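Local structure of sensor protein kinase WalK (Staphylococcus aureus, 4YWZ) at residues E10-F15 with N141-Q146; I28-V33 with N48-Y53; Q69-T74 with Q85-S90; V119-V124 with I131-I136. The protein is the sensor histidine kinase of the essential WalKR two-component system, its extracellular receptor domain probably sensing an external signal that controls autophosphorylation inside the cell. The protein carries 1 engineered substitution. One frame throughout, in Å; residues are numbered along the deposited sequence.

Contact 1: residues E10-F15 with N141-Q146; sequences ELLDNF and NDVYNQ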
loop_
_atom_site.group_PDB
_atom_site.type_symbol
_atom_site.label_atom_id
_atom_site.label_comp_id
_atom_site.label_asym_id
_atom_site.label_seq_id
_atom_site.Cartn_x
_atom_site.Cartn_y
_atom_site.Cartn_z
ATOM N N GLU A 10 11.174 3.257 -6.319
ATOM C CA GLU A 10 10.916 3.304 -4.898
ATOM C C GLU A 10 9.492 2.747 -4.566
ATOM O O GLU A 10 9.357 1.963 -3.654
ATOM C CB GLU A 10 10.985 4.736 -4.403
ATOM C CG GLU A 10 12.394 5.259 -4.144
ATOM C CD GLU A 10 12.418 6.793 -3.996
ATOM O OE1 GLU A 10 11.340 7.488 -3.942
ATOM O OE2 GLU A 10 13.569 7.314 -3.896
ATOM N N LEU A 11 8.487 3.175 -5.308
ATOM C CA LEU A 11 7.111 2.779 -5.063
ATOM C C LEU A 11 6.951 1.305 -5.400
ATOM O O LEU A 11 6.234 0.616 -4.665
ATOM C CB LEU A 11 6.148 3.623 -5.813
ATOM C CG LEU A 11 6.142 5.106 -5.392
ATOM C CD1 LEU A 11 5.133 5.767 -6.284
ATOM C CD2 LEU A 11 5.752 5.208 -3.935
ATOM N N LEU A 12 7.574 0.848 -6.495
ATOM C CA LEU A 12 7.449 -0.602 -6.808
ATOM C C LEU A 12 8.136 -1.423 -5.757
ATOM O O LEU A 12 7.585 -2.436 -5.291
ATOM C CB LEU A 12 8.024 -0.855 -8.226
ATOM C CG LEU A 12 7.169 -0.205 -9.316
ATOM C CD1 LEU A 12 7.949 -0.206 -10.651
ATOM C CD2 LEU A 12 5.869 -0.886 -9.576
ATOM N N ASP A 13 9.313 -1.028 -5.327
ATOM C CA ASP A 13 10.012 -1.764 -4.257
ATOM C C ASP A 13 9.242 -1.763 -2.975
ATOM O O ASP A 13 9.195 -2.742 -2.326
ATOM C CB ASP A 13 11.388 -1.174 -3.971
ATOM C CG ASP A 13 12.430 -1.455 -5.056
ATOM O OD1 ASP A 13 12.259 -2.291 -5.952
ATOM O OD2 ASP A 13 13.428 -0.773 -4.992
ATOM N N ASN A 14 8.567 -0.659 -2.601
ATOM C CA ASN A 14 7.826 -0.626 -1.388
ATOM C C ASN A 14 6.609 -1.592 -1.484
ATOM O O ASN A 14 6.263 -2.354 -0.528
ATOM C CB ASN A 14 7.215 0.779 -1.088
ATOM C CG ASN A 14 8.192 1.856 -0.870
ATOM O OD1 ASN A 14 9.325 1.627 -0.504
ATOM N ND2 ASN A 14 7.715 3.128 -1.083
ATOM N N PHE A 15 5.937 -1.581 -2.664
ATOM C CA PHE A 15 4.787 -2.479 -2.876
ATOM C C PHE A 15 5.222 -3.965 -2.680
ATOM O O PHE A 15 4.535 -4.697 -1.975
ATOM C CB PHE A 15 4.265 -2.301 -4.289
ATOM C CG PHE A 15 3.086 -3.170 -4.623
ATOM C CD1 PHE A 15 3.288 -4.436 -5.107
ATOM C CD2 PHE A 15 1.783 -2.705 -4.526
ATOM C CE1 PHE A 15 2.210 -5.283 -5.427
ATOM C CE2 PHE A 15 0.732 -3.505 -4.841
ATOM C CZ PHE A 15 0.948 -4.813 -5.274
ATOM N N ASN A 141 -0.450 -3.243 -10.599
ATOM C CA ASN A 141 -0.901 -2.261 -11.597
ATOM C C ASN A 141 -1.459 -1.080 -10.888
ATOM O O ASN A 141 -1.434 0.026 -11.475
ATOM C CB ASN A 141 -1.923 -2.780 -12.567
ATOM C CG ASN A 141 -1.765 -2.115 -13.893
ATOM O OD1 ASN A 141 -0.660 -1.797 -14.269
ATOM N ND2 ASN A 141 -2.879 -1.731 -14.474
ATOM N N ASP A 142 -1.853 -1.190 -9.609
ATOM C CA ASP A 142 -2.277 -0.007 -8.917
ATOM C C ASP A 142 -1.151 1.018 -8.768
ATOM O O ASP A 142 -1.459 2.231 -8.787
ATOM C CB ASP A 142 -2.895 -0.361 -7.547
ATOM C CG ASP A 142 -4.336 -1.048 -7.598
ATOM O OD1 ASP A 142 -5.135 -0.879 -8.574
ATOM O OD2 ASP A 142 -4.651 -1.608 -6.504
ATOM N N VAL A 143 0.143 0.599 -8.620
ATOM C CA VAL A 143 1.327 1.451 -8.590
ATOM C C VAL A 143 1.510 2.139 -9.958
ATOM O O VAL A 143 1.592 3.346 -10.054
ATOM C CB VAL A 143 2.603 0.714 -8.173
ATOM C CG1 VAL A 143 3.696 1.709 -8.158
ATOM C CG2 VAL A 143 2.326 0.016 -6.785
ATOM N N TYR A 144 1.539 1.335 -11.027
ATOM C CA TYR A 144 1.675 1.900 -12.372
ATOM C C TYR A 144 0.589 2.861 -12.722
ATOM O O TYR A 144 0.860 3.942 -13.299
ATOM C CB TYR A 144 1.797 0.733 -13.366
ATOM C CG TYR A 144 3.069 -0.105 -13.260
ATOM C CD1 TYR A 144 4.325 0.369 -13.690
ATOM C CD2 TYR A 144 3.018 -1.356 -12.791
ATOM C CE1 TYR A 144 5.438 -0.473 -13.608
ATOM C CE2 TYR A 144 4.152 -2.189 -12.726
ATOM C CZ TYR A 144 5.318 -1.743 -13.141
ATOM O OH TYR A 144 6.391 -2.579 -13.031
ATOM N N ASN A 145 -0.631 2.550 -12.332
ATOM C CA ASN A 145 -1.796 3.419 -12.591
ATOM C C ASN A 145 -1.632 4.760 -11.873
ATOM O O ASN A 145 -1.872 5.819 -12.416
ATOM C CB ASN A 145 -3.117 2.818 -12.216
ATOM C CG ASN A 145 -3.624 1.723 -13.196
ATOM O OD1 ASN A 145 -3.250 1.708 -14.362
ATOM N ND2 ASN A 145 -4.388 0.818 -12.675
ATOM N N GLN A 146 -1.190 4.691 -10.623
ATOM C CA GLN A 146 -1.017 5.957 -9.861
ATOM C C GLN A 146 0.134 6.778 -10.445
ATOM O O GLN A 146 0.027 7.998 -10.506
ATOM C CB GLN A 146 -0.900 5.633 -8.407
ATOM C CG GLN A 146 -0.745 6.936 -7.603
ATOM C CD GLN A 146 -1.881 7.971 -7.703
ATOM O OE1 GLN A 146 -2.970 7.728 -8.271
ATOM N NE2 GLN A 146 -1.590 9.183 -7.106
#
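Val-143 packs its two methyls against Leu-11, Leu-12 and Phe-15 of the facing, nearly antiparallel helix. The axes of the two short segments come within 10.0 Å, at 158°. Val-143 CG1 lies against Leu-12 CD2 at 3.7 Å and also meets the CB of Leu-11. Val-143 CG2 turns the other way and approaches Phe-15 CD2 at 3.6 Å, obliquely to the ring. With CG1 trans to the backbone N (chi1 -179°), both methyls face helix 7-37. This is the buried part of the contact, formed by Leu-11, Phe-15 and Val-143. Ile-140 also packs on Leu-12 and Phe-15.

The more solvent-exposed side holds Tyr-144. Leu-12 belongs to both sides; it and Tyr-144 are partly exposed and roughly perpendicular. Leu-12 CD2 sits over one face of the Tyr-144 ring, 4.0 Å from its centroid and 23° off the normal. This is a CH-pi contact, displaced toward the rim. Leu-12 CD1 rests 3.7 Å from Tyr-144 OH. Arg-116 adds a cation-pi contact to the same ring. No hydrogen bond joins the two segments.

Leu-11 also packs on Tyr-22 of the second subunit. The pairing of the long N-terminal helix with the C-terminal helix is consistent with the membrane-proximal end of an extracellular Cache-type sensor domain, where both chain ends lead toward the membrane.

Contact 2: residues I28-V33 with N48-Y53; sequences ISIEKV and NLLSEY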
loop_
_atom_site.group_PDB
_atom_site.type_symbol
_atom_site.label_atom_id
_atom_site.label_comp_id
_atom_site.label_asym_id
_atom_site.label_seq_id
_atom_site.Cartn_x
_atom_site.Cartn_y
_atom_site.Cartn_z
ATOM N N ILE A 28 4.806 -18.536 7.980
ATOM C CA ILE A 28 5.109 -18.892 9.399
ATOM C C ILE A 28 3.875 -19.414 10.087
ATOM O O ILE A 28 3.873 -20.436 10.836
ATOM C CB ILE A 28 5.704 -17.677 10.170
ATOM C CG1 ILE A 28 7.105 -17.343 9.677
ATOM C CG2 ILE A 28 5.614 -17.948 11.697
ATOM C CD1 ILE A 28 7.614 -15.993 10.159
ATOM N N SER A 29 2.723 -18.792 9.837
ATOM C CA SER A 29 1.475 -19.262 10.368
ATOM C C SER A 29 1.082 -20.679 9.967
ATOM O O SER A 29 0.618 -21.446 10.807
ATOM C CB SER A 29 0.254 -18.269 10.056
ATOM O OG SER A 29 0.648 -16.936 10.499
ATOM N N ILE A 30 1.225 -21.023 8.682
ATOM C CA ILE A 30 0.927 -22.281 8.177
ATOM C C ILE A 30 1.915 -23.316 8.790
ATOM O O ILE A 30 1.476 -24.409 9.230
ATOM C CB ILE A 30 0.967 -22.303 6.596
ATOM C CG1 ILE A 30 -0.214 -21.499 6.052
ATOM C CG2 ILE A 30 0.895 -23.739 6.109
ATOM C CD1 ILE A 30 -0.125 -21.364 4.526
ATOM N N GLU A 31 3.155 -22.918 8.870
ATOM C CA GLU A 31 4.177 -23.838 9.417
ATOM C C GLU A 31 3.800 -24.203 10.858
ATOM O O GLU A 31 3.829 -25.385 11.254
ATOM C CB GLU A 31 5.526 -23.180 9.343
ATOM C CG GLU A 31 6.640 -23.869 10.123
ATOM C CD GLU A 31 7.975 -23.200 9.948
ATOM O OE1 GLU A 31 8.008 -22.102 9.350
ATOM O OE2 GLU A 31 9.031 -23.830 10.305
ATOM N N LYS A 32 3.344 -23.234 11.619
ATOM C CA LYS A 32 3.015 -23.444 13.062
ATOM C C LYS A 32 1.855 -24.388 13.195
ATOM O O LYS A 32 1.862 -25.228 14.101
ATOM C CB LYS A 32 2.748 -22.084 13.740
ATOM C CG LYS A 32 4.052 -21.343 13.845
ATOM C CD LYS A 32 4.099 -20.225 14.882
ATOM C CE LYS A 32 5.529 -19.683 14.956
ATOM N NZ LYS A 32 5.569 -18.310 15.529
ATOM N N VAL A 33 0.861 -24.300 12.311
ATOM C CA VAL A 33 -0.242 -25.211 12.364
ATOM C C VAL A 33 0.184 -26.671 12.127
ATOM O O VAL A 33 -0.265 -27.593 12.825
ATOM C CB VAL A 33 -1.384 -24.850 11.395
ATOM C CG1 VAL A 33 -2.550 -25.733 11.684
ATOM C CG2 VAL A 33 -1.839 -23.454 11.687
ATOM N N ASN A 48 -8.648 -20.766 5.961
ATOM C CA ASN A 48 -8.931 -19.556 6.679
ATOM C C ASN A 48 -7.746 -18.625 6.678
ATOM O O ASN A 48 -7.919 -17.404 6.555
ATOM C CB ASN A 48 -9.290 -19.916 8.144
ATOM C CG ASN A 48 -9.407 -18.718 9.025
ATOM O OD1 ASN A 48 -10.365 -17.935 8.892
ATOM N ND2 ASN A 48 -8.381 -18.497 9.899
ATOM N N LEU A 49 -6.509 -19.166 6.824
ATOM C CA LEU A 49 -5.390 -18.275 6.846
ATOM C C LEU A 49 -5.303 -17.577 5.473
ATOM O O LEU A 49 -4.969 -16.388 5.399
ATOM C CB LEU A 49 -4.105 -19.062 7.168
ATOM C CG LEU A 49 -3.956 -19.342 8.691
ATOM C CD1 LEU A 49 -2.884 -20.465 8.748
ATOM C CD2 LEU A 49 -3.568 -18.153 9.448
ATOM N N LEU A 50 -5.437 -18.366 4.414
ATOM C CA LEU A 50 -5.303 -17.828 3.103
ATOM C C LEU A 50 -6.279 -16.697 2.915
ATOM O O LEU A 50 -5.924 -15.605 2.468
ATOM C CB LEU A 50 -5.595 -18.836 2.031
ATOM C CG LEU A 50 -4.472 -19.615 1.397
ATOM C CD1 LEU A 50 -3.125 -19.829 2.080
ATOM C CD2 LEU A 50 -4.964 -20.781 0.536
ATOM N N SER A 51 -7.478 -16.975 3.287
ATOM C CA SER A 51 -8.563 -15.946 3.138
ATOM C C SER A 51 -8.385 -14.671 3.936
ATOM O O SER A 51 -8.693 -13.567 3.383
ATOM C CB SER A 51 -9.891 -16.616 3.484
ATOM O OG SER A 51 -10.224 -17.465 2.387
ATOM N N GLU A 52 -7.877 -14.757 5.174
ATOM C CA GLU A 52 -7.580 -13.576 5.990
ATOM C C GLU A 52 -6.582 -12.711 5.309
ATOM O O GLU A 52 -6.699 -11.494 5.241
ATOM C CB GLU A 52 -7.005 -13.973 7.320
ATOM C CG GLU A 52 -8.018 -14.565 8.276
ATOM C CD GLU A 52 -7.390 -15.129 9.550
ATOM O OE1 GLU A 52 -6.150 -15.126 9.713
ATOM O OE2 GLU A 52 -8.179 -15.521 10.433
ATOM N N TYR A 53 -5.492 -13.321 4.820
ATOM C CA TYR A 53 -4.484 -12.596 4.156
ATOM C C TYR A 53 -4.906 -11.913 2.819
ATOM O O TYR A 53 -4.358 -10.797 2.489
ATOM C CB TYR A 53 -3.186 -13.471 4.003
ATOM C CG TYR A 53 -2.391 -13.564 5.293
ATOM C CD1 TYR A 53 -1.241 -12.857 5.452
ATOM C CD2 TYR A 53 -2.786 -14.366 6.311
ATOM C CE1 TYR A 53 -0.513 -12.881 6.648
ATOM C CE2 TYR A 53 -2.081 -14.384 7.500
ATOM C CZ TYR A 53 -0.934 -13.690 7.613
ATOM O OH TYR A 53 -0.217 -13.769 8.787
HETATM O O HOH W 1 -1.373 -14.543 10.952
#
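Leu-49 reaches from the short helix 46-54 toward the long helix 7-37 and ends between Ser-29, Ile-30 and Val-33. The axes of the two short segments are nearly antiparallel, at 164°, and come within 10.9 Å. Leu-49 and Ile-30 lie alongside, pointing opposite ways, with Leu-49 CD1 3.9 Å from Ile-30 CG1. The other methyl, Leu-49 CD2, lies 3.9 Å from Ser-29 CB. Val-33 CG2 touches Leu-49 CD1 more loosely.

Ile-30 has CG1 trans to the carbonyl carbon (chi1 -70°), and its chain is extended at chi2 (174°). Together these carry Ile-30 CD1 toward Leu-50, where it meets Leu-50 CD1 at a slant, 4.2 Å away. Leu-50 also packs on Ile-62 and Phe-64 of the sheet, so this side of the contact faces the core.

The other side is polar. The hydroxyls of Ser-29 and Tyr-53 point to the same place but do not bond directly; OG and OH are 3.7 Å apart. A water bridges them. It accepts from Tyr-53 OH at 2.6 Å and donates to Ser-29 OG at 3.2 Å. Ser-29 OG is also hydrogen-bonded to the carbonyl O of Gln-25, one turn earlier, which helps to fix its rotation. Tyr-53 further packs on Ile-150 of the second subunit.

An antiparallel helix pair with one face on a beta-sheet is consistent with the Cache fold, in which a long N-terminal helix packs along the central antiparallel sheet.

Contact 3: residues Q69-T74 with Q85-S90; sequences QIIIAT and QKANDS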
loop_
_atom_site.group_PDB
_atom_site.type_symbol
_atom_site.label_atom_id
_atom_site.label_comp_id
_atom_site.label_asym_id
_atom_site.label_seq_id
_atom_site.Cartn_x
_atom_site.Cartn_y
_atom_site.Cartn_z
ATOM N N GLN A 69 2.541 -30.427 -6.591
ATOM C CA GLN A 69 2.011 -29.422 -7.476
ATOM C C GLN A 69 0.506 -29.407 -7.600
ATOM O O GLN A 69 -0.075 -28.792 -8.512
ATOM C CB GLN A 69 2.707 -29.455 -8.833
ATOM C CG GLN A 69 4.183 -29.308 -8.662
ATOM C CD GLN A 69 4.883 -29.534 -9.942
ATOM O OE1 GLN A 69 4.668 -28.776 -10.951
ATOM N NE2 GLN A 69 5.855 -30.475 -9.890
ATOM N N ILE A 70 -0.186 -30.004 -6.643
ATOM C CA ILE A 70 -1.638 -29.976 -6.673
ATOM C C ILE A 70 -2.147 -28.756 -5.943
ATOM O O ILE A 70 -1.665 -28.433 -4.830
ATOM C CB ILE A 70 -2.171 -31.229 -5.925
ATOM C CG1 ILE A 70 -1.682 -32.535 -6.580
ATOM C CG2 ILE A 70 -3.694 -31.187 -5.880
ATOM C CD1 ILE A 70 -2.085 -32.631 -8.002
ATOM N N ILE A 71 -3.063 -28.035 -6.592
ATOM C CA ILE A 71 -3.722 -26.893 -6.000
ATOM C C ILE A 71 -4.664 -27.377 -4.920
ATOM O O ILE A 71 -5.657 -28.059 -5.206
ATOM C CB ILE A 71 -4.405 -26.031 -7.019
ATOM C CG1 ILE A 71 -3.381 -25.484 -8.010
ATOM C CG2 ILE A 71 -5.100 -24.849 -6.356
ATOM C CD1 ILE A 71 -3.923 -24.956 -9.317
ATOM N N ILE A 72 -4.380 -26.982 -3.689
ATOM C CA ILE A 72 -5.141 -27.437 -2.489
ATOM C C ILE A 72 -6.214 -26.468 -2.149
ATOM O O ILE A 72 -7.384 -26.856 -1.721
ATOM C CB ILE A 72 -4.155 -27.624 -1.280
ATOM C CG1 ILE A 72 -3.096 -28.702 -1.544
ATOM C CG2 ILE A 72 -4.897 -27.980 0.012
ATOM C CD1 ILE A 72 -3.697 -30.012 -2.004
ATOM N N ALA A 73 -5.917 -25.174 -2.293
ATOM C CA ALA A 73 -6.828 -24.138 -1.810
ATOM C C ALA A 73 -6.551 -22.871 -2.601
ATOM O O ALA A 73 -5.429 -22.604 -2.988
ATOM C CB ALA A 73 -6.607 -23.855 -0.351
ATOM N N THR A 74 -7.629 -22.093 -2.731
ATOM C CA THR A 74 -7.593 -20.765 -3.300
ATOM C C THR A 74 -8.505 -19.838 -2.515
ATOM O O THR A 74 -9.514 -20.261 -1.922
ATOM C CB THR A 74 -8.030 -20.722 -4.794
ATOM O OG1 THR A 74 -8.032 -19.358 -5.252
ATOM C CG2 THR A 74 -9.413 -21.329 -5.068
ATOM N N GLN A 85 -6.353 -29.814 -9.221
ATOM C CA GLN A 85 -5.619 -29.837 -10.462
ATOM C C GLN A 85 -4.153 -29.557 -10.221
ATOM O O GLN A 85 -3.783 -28.910 -9.263
ATOM C CB GLN A 85 -6.228 -28.825 -11.415
ATOM C CG GLN A 85 -7.706 -29.127 -11.622
ATOM C CD GLN A 85 -8.453 -28.366 -12.695
ATOM O OE1 GLN A 85 -8.386 -27.140 -12.815
ATOM N NE2 GLN A 85 -9.273 -29.104 -13.430
ATOM N N LYS A 86 -3.305 -30.054 -11.131
ATOM C CA LYS A 86 -1.937 -29.660 -11.187
ATOM C C LYS A 86 -1.789 -28.192 -11.558
ATOM O O LYS A 86 -2.444 -27.690 -12.457
ATOM C CB LYS A 86 -1.202 -30.501 -12.273
ATOM C CG LYS A 86 -1.025 -31.980 -11.912
ATOM C CD LYS A 86 0.157 -32.264 -11.022
ATOM C CE LYS A 86 0.047 -33.699 -10.504
ATOM N NZ LYS A 86 1.350 -34.146 -9.910
ATOM N N ALA A 87 -0.870 -27.502 -10.868
ATOM C CA ALA A 87 -0.620 -26.074 -11.141
ATOM C C ALA A 87 0.030 -25.870 -12.494
ATOM O O ALA A 87 -0.247 -24.840 -13.134
ATOM C CB ALA A 87 0.279 -25.497 -10.069
ATOM N N ASN A 88 0.853 -26.836 -12.923
ATOM C CA ASN A 88 1.546 -26.724 -14.207
ATOM C C ASN A 88 2.220 -25.343 -14.442
ATOM O O ASN A 88 2.035 -24.665 -15.457
ATOM C CB ASN A 88 0.574 -27.088 -15.324
ATOM C CG ASN A 88 0.389 -28.622 -15.433
ATOM O OD1 ASN A 88 1.178 -29.395 -14.889
ATOM N ND2 ASN A 88 -0.702 -29.020 -15.964
ATOM N N ASP A 89 2.988 -24.974 -13.417
ATOM C CA ASP A 89 3.571 -23.626 -13.304
ATOM C C ASP A 89 5.041 -23.788 -12.962
ATOM O O ASP A 89 5.403 -24.329 -11.909
ATOM C CB ASP A 89 2.798 -22.829 -12.302
ATOM C CG ASP A 89 3.291 -21.434 -12.120
ATOM O OD1 ASP A 89 4.508 -21.196 -11.915
ATOM O OD2 ASP A 89 2.405 -20.505 -12.169
ATOM N N SER A 90 5.893 -23.306 -13.880
ATOM C CA SER A 90 7.330 -23.453 -13.709
ATOM C C SER A 90 7.919 -22.658 -12.514
ATOM O O SER A 90 8.886 -23.078 -11.907
ATOM C CB SER A 90 8.060 -22.871 -14.969
ATOM O OG SER A 90 7.871 -23.886 -15.916
HETATM O O HOH W 2 3.494 -26.579 -10.944
HETATM O O HOH W 3 2.211 -29.442 -12.157
#
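Ile-70 lays its CD1 over the aliphatic chain of Lys-86, crossing it on a diagonal. Ile-70 CD1 is 3.5 Å from Lys-86 CE, tighter than usual for two carbons, and 3.8 Å from CD. The lysine chain turns about its CB-CG bond (chi2 -83°), which folds it back over Ile-70. Its NZ is hydrogen-bonded to the carbonyl O of Asp-68.

The backbones of Ile-70 and Lys-86 form a single bridge. Ala-87 N donates to Gln-69 O at 2.8 Å. Ile-71 N donates to Gln-85 O at 2.9 Å, almost straight at 176°. Ile-71 turns its end toward Ala-87, with CD1 3.9 Å from Ala-87 CA, and also packs on Leu-82 and Ile-65.

Water joins the polar end of the contact. Two waters lie within hydrogen-bonding distance of Gln-69 OE1. One accepts from Asp-89 N; the other accepts from Asn-88 N and also lies close to Asn-88 OD1. Gln-93 NE2 is a further donor to the same OE1. Asp-89 is the N-cap of helix 90-98, and its OD1 takes the N-H of Val-92.

This is an isolated beta bridge. It ties the loop leading into helix 90-98 to the start of edge strand 71-74, where Ile-72 and Ala-73 form a classic beta bulge opposite Phe-64.

Contact 4: residues V119-V124 with I131-I136; sequences VYNIPV and IGNIYI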
loop_
_atom_site.group_PDB
_atom_site.type_symbol
_atom_site.label_atom_id
_atom_site.label_comp_id
_atom_site.label_asym_id
_atom_site.label_seq_id
_atom_site.Cartn_x
_atom_site.Cartn_y
_atom_site.Cartn_z
ATOM N N VAL A 119 3.635 -11.732 -9.511
ATOM C CA VAL A 119 3.447 -13.076 -8.990
ATOM C C VAL A 119 4.649 -13.361 -8.074
ATOM O O VAL A 119 5.826 -13.135 -8.424
ATOM C CB VAL A 119 3.487 -14.172 -10.088
ATOM C CG1 VAL A 119 3.614 -15.605 -9.513
ATOM C CG2 VAL A 119 2.306 -13.981 -11.036
ATOM N N TYR A 120 4.318 -13.713 -6.823
ATOM C CA TYR A 120 5.319 -14.054 -5.758
ATOM C C TYR A 120 4.974 -15.441 -5.278
ATOM O O TYR A 120 3.860 -15.779 -4.875
ATOM C CB TYR A 120 5.239 -13.028 -4.655
ATOM C CG TYR A 120 6.200 -13.287 -3.514
ATOM C CD1 TYR A 120 7.514 -13.029 -3.718
ATOM C CD2 TYR A 120 5.762 -13.753 -2.310
ATOM C CE1 TYR A 120 8.461 -13.252 -2.698
ATOM C CE2 TYR A 120 6.644 -13.981 -1.271
ATOM C CZ TYR A 120 7.971 -13.770 -1.511
ATOM O OH TYR A 120 8.934 -13.975 -0.469
ATOM N N ASN A 121 6.005 -16.286 -5.209
ATOM C CA ASN A 121 5.933 -17.563 -4.622
ATOM C C ASN A 121 6.899 -17.655 -3.389
ATOM O O ASN A 121 8.058 -17.236 -3.460
ATOM C CB ASN A 121 6.456 -18.609 -5.602
ATOM C CG ASN A 121 5.529 -18.851 -6.750
ATOM O OD1 ASN A 121 4.400 -19.236 -6.525
ATOM N ND2 ASN A 121 5.984 -18.627 -7.923
ATOM N N ILE A 122 6.327 -18.171 -2.310
ATOM C CA ILE A 122 7.124 -18.505 -1.102
ATOM C C ILE A 122 6.831 -19.921 -0.681
ATOM O O ILE A 122 5.712 -20.329 -0.434
ATOM C CB ILE A 122 6.948 -17.493 0.058
ATOM C CG1 ILE A 122 7.848 -17.939 1.242
ATOM C CG2 ILE A 122 5.519 -17.284 0.445
ATOM C CD1 ILE A 122 7.932 -16.933 2.368
ATOM N N PRO A 123 7.896 -20.748 -0.672
ATOM C CA PRO A 123 7.670 -22.108 -0.226
ATOM C C PRO A 123 7.429 -22.166 1.286
ATOM O O PRO A 123 8.033 -21.386 2.008
ATOM C CB PRO A 123 9.024 -22.825 -0.559
ATOM C CG PRO A 123 10.050 -21.806 -0.731
ATOM C CD PRO A 123 9.274 -20.526 -1.122
ATOM N N VAL A 124 6.599 -23.104 1.687
ATOM C CA VAL A 124 6.247 -23.388 3.082
ATOM C C VAL A 124 7.143 -24.536 3.543
ATOM O O VAL A 124 7.168 -25.553 2.885
ATOM C CB VAL A 124 4.786 -23.682 3.319
ATOM C CG1 VAL A 124 4.514 -23.900 4.794
ATOM C CG2 VAL A 124 3.922 -22.553 2.737
ATOM N N ILE A 131 6.896 -28.324 2.224
ATOM C CA ILE A 131 5.646 -29.029 2.166
ATOM C C ILE A 131 4.644 -28.552 1.112
ATOM O O ILE A 131 3.535 -29.148 0.880
ATOM C CB ILE A 131 4.898 -29.013 3.510
ATOM C CG1 ILE A 131 4.567 -27.583 3.977
ATOM C CG2 ILE A 131 5.675 -29.710 4.569
ATOM C CD1 ILE A 131 3.250 -27.467 4.735
ATOM N N GLY A 132 5.004 -27.404 0.528
ATOM C CA GLY A 132 4.020 -26.715 -0.402
ATOM C C GLY A 132 4.513 -25.349 -0.684
ATOM O O GLY A 132 5.648 -25.022 -0.348
ATOM N N ASN A 133 3.722 -24.584 -1.431
ATOM C CA ASN A 133 4.097 -23.299 -1.887
ATOM C C ASN A 133 2.886 -22.374 -1.840
ATOM O O ASN A 133 1.770 -22.806 -2.162
ATOM C CB ASN A 133 4.623 -23.354 -3.333
ATOM C CG ASN A 133 4.963 -22.002 -3.889
ATOM O OD1 ASN A 133 5.961 -21.407 -3.536
ATOM N ND2 ASN A 133 4.050 -21.485 -4.768
ATOM N N ILE A 134 3.164 -21.149 -1.406
ATOM C CA ILE A 134 2.144 -20.091 -1.407
ATOM C C ILE A 134 2.404 -19.303 -2.699
ATOM O O ILE A 134 3.510 -18.753 -2.911
ATOM C CB ILE A 134 2.340 -19.145 -0.171
ATOM C CG1 ILE A 134 1.982 -19.903 1.113
ATOM C CG2 ILE A 134 1.541 -17.832 -0.371
ATOM C CD1 ILE A 134 2.505 -19.197 2.374
ATOM N N TYR A 135 1.416 -19.228 -3.594
ATOM C CA TYR A 135 1.446 -18.475 -4.821
ATOM C C TYR A 135 0.499 -17.267 -4.655
ATOM O O TYR A 135 -0.633 -17.449 -4.253
ATOM C CB TYR A 135 0.873 -19.385 -5.916
ATOM C CG TYR A 135 0.501 -18.725 -7.241
ATOM C CD1 TYR A 135 -0.772 -18.284 -7.430
ATOM C CD2 TYR A 135 1.401 -18.642 -8.292
ATOM C CE1 TYR A 135 -1.167 -17.725 -8.653
ATOM C CE2 TYR A 135 1.026 -18.147 -9.514
ATOM C CZ TYR A 135 -0.279 -17.634 -9.659
ATOM O OH TYR A 135 -0.706 -17.040 -10.848
ATOM N N ILE A 136 0.999 -16.100 -4.937
ATOM C CA ILE A 136 0.258 -14.851 -4.753
ATOM C C ILE A 136 0.283 -14.085 -6.061
ATOM O O ILE A 136 1.313 -13.869 -6.666
ATOM C CB ILE A 136 0.842 -14.012 -3.656
ATOM C CG1 ILE A 136 0.779 -14.738 -2.344
ATOM C CG2 ILE A 136 0.127 -12.660 -3.563
ATOM C CD1 ILE A 136 1.478 -14.013 -1.233
#
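Asn-121 and Asn-133 join their side chains on one face of a beta hairpin. Asn-133 ND2 donates to Asn-121 OD1 at 2.9 Å in a fairly straight bond. In Asn-121, CG trans to the carbonyl carbon (chi1 -72°) swings the amide toward the neighbouring strand. Asn-133, with CG trans to the backbone N (chi1 177°), sends ND2 to meet it. The amide planes are 53° apart, and the donor stands above the plane of the accepting carbonyl. Asn-121 OD1 also sits at the edge of the Tyr-135 ring, 3.5 Å from CD2. Val-119 CG1 meets that ring 3.6 Å from Tyr-135 CE2.

Paired backbone bonds hold these groups: Tyr-120 and Ile-136 exchange two, as do Ile-122 and Ile-134. On the other face, Ile-122 CG2 lies 3.7 Å from Ile-134 CB, and Val-124 CG2 lies 3.7 Å from Ile-134 CD1.

Farther out, Asn-121 ND2 donates to Asn-102 and Ser-91, while Val-92, Ala-95 and Leu-96 of helix 90-98 pack on Asn-133. Helix 7-37 lies against the opposite face through Tyr-120 and Ile-136.

The chemistry therefore differs between the faces. One is largely apolar. On the other, the hydrogen bonds of these amides probably offset the cost of burying them.

Contacts 1 and 2 both lie on helix 7-37, with centres about 26 Å apart, and both touch the second subunit. Glu-52 O of one chain accepts from Gln-146 NE2 of the other, linking helix 46-54 to helix 141-149 across the dimer. Contact 4 joins the central strand of the sheet to its neighbour 114-126. Contact 2 packs on it: Ile-30 CD1 is 4.0 Å from Ile-134 CD1. Contact 3 lies at the sheet edge and meets contact 2 where Ala-73 CB is 3.6 Å from Leu-50 CD2. It reaches contact 4 through Asp-89 and Tyr-135. Contacts 1 and 3 lie on opposite sides of the chain's centre, with centres about 28 Å apart.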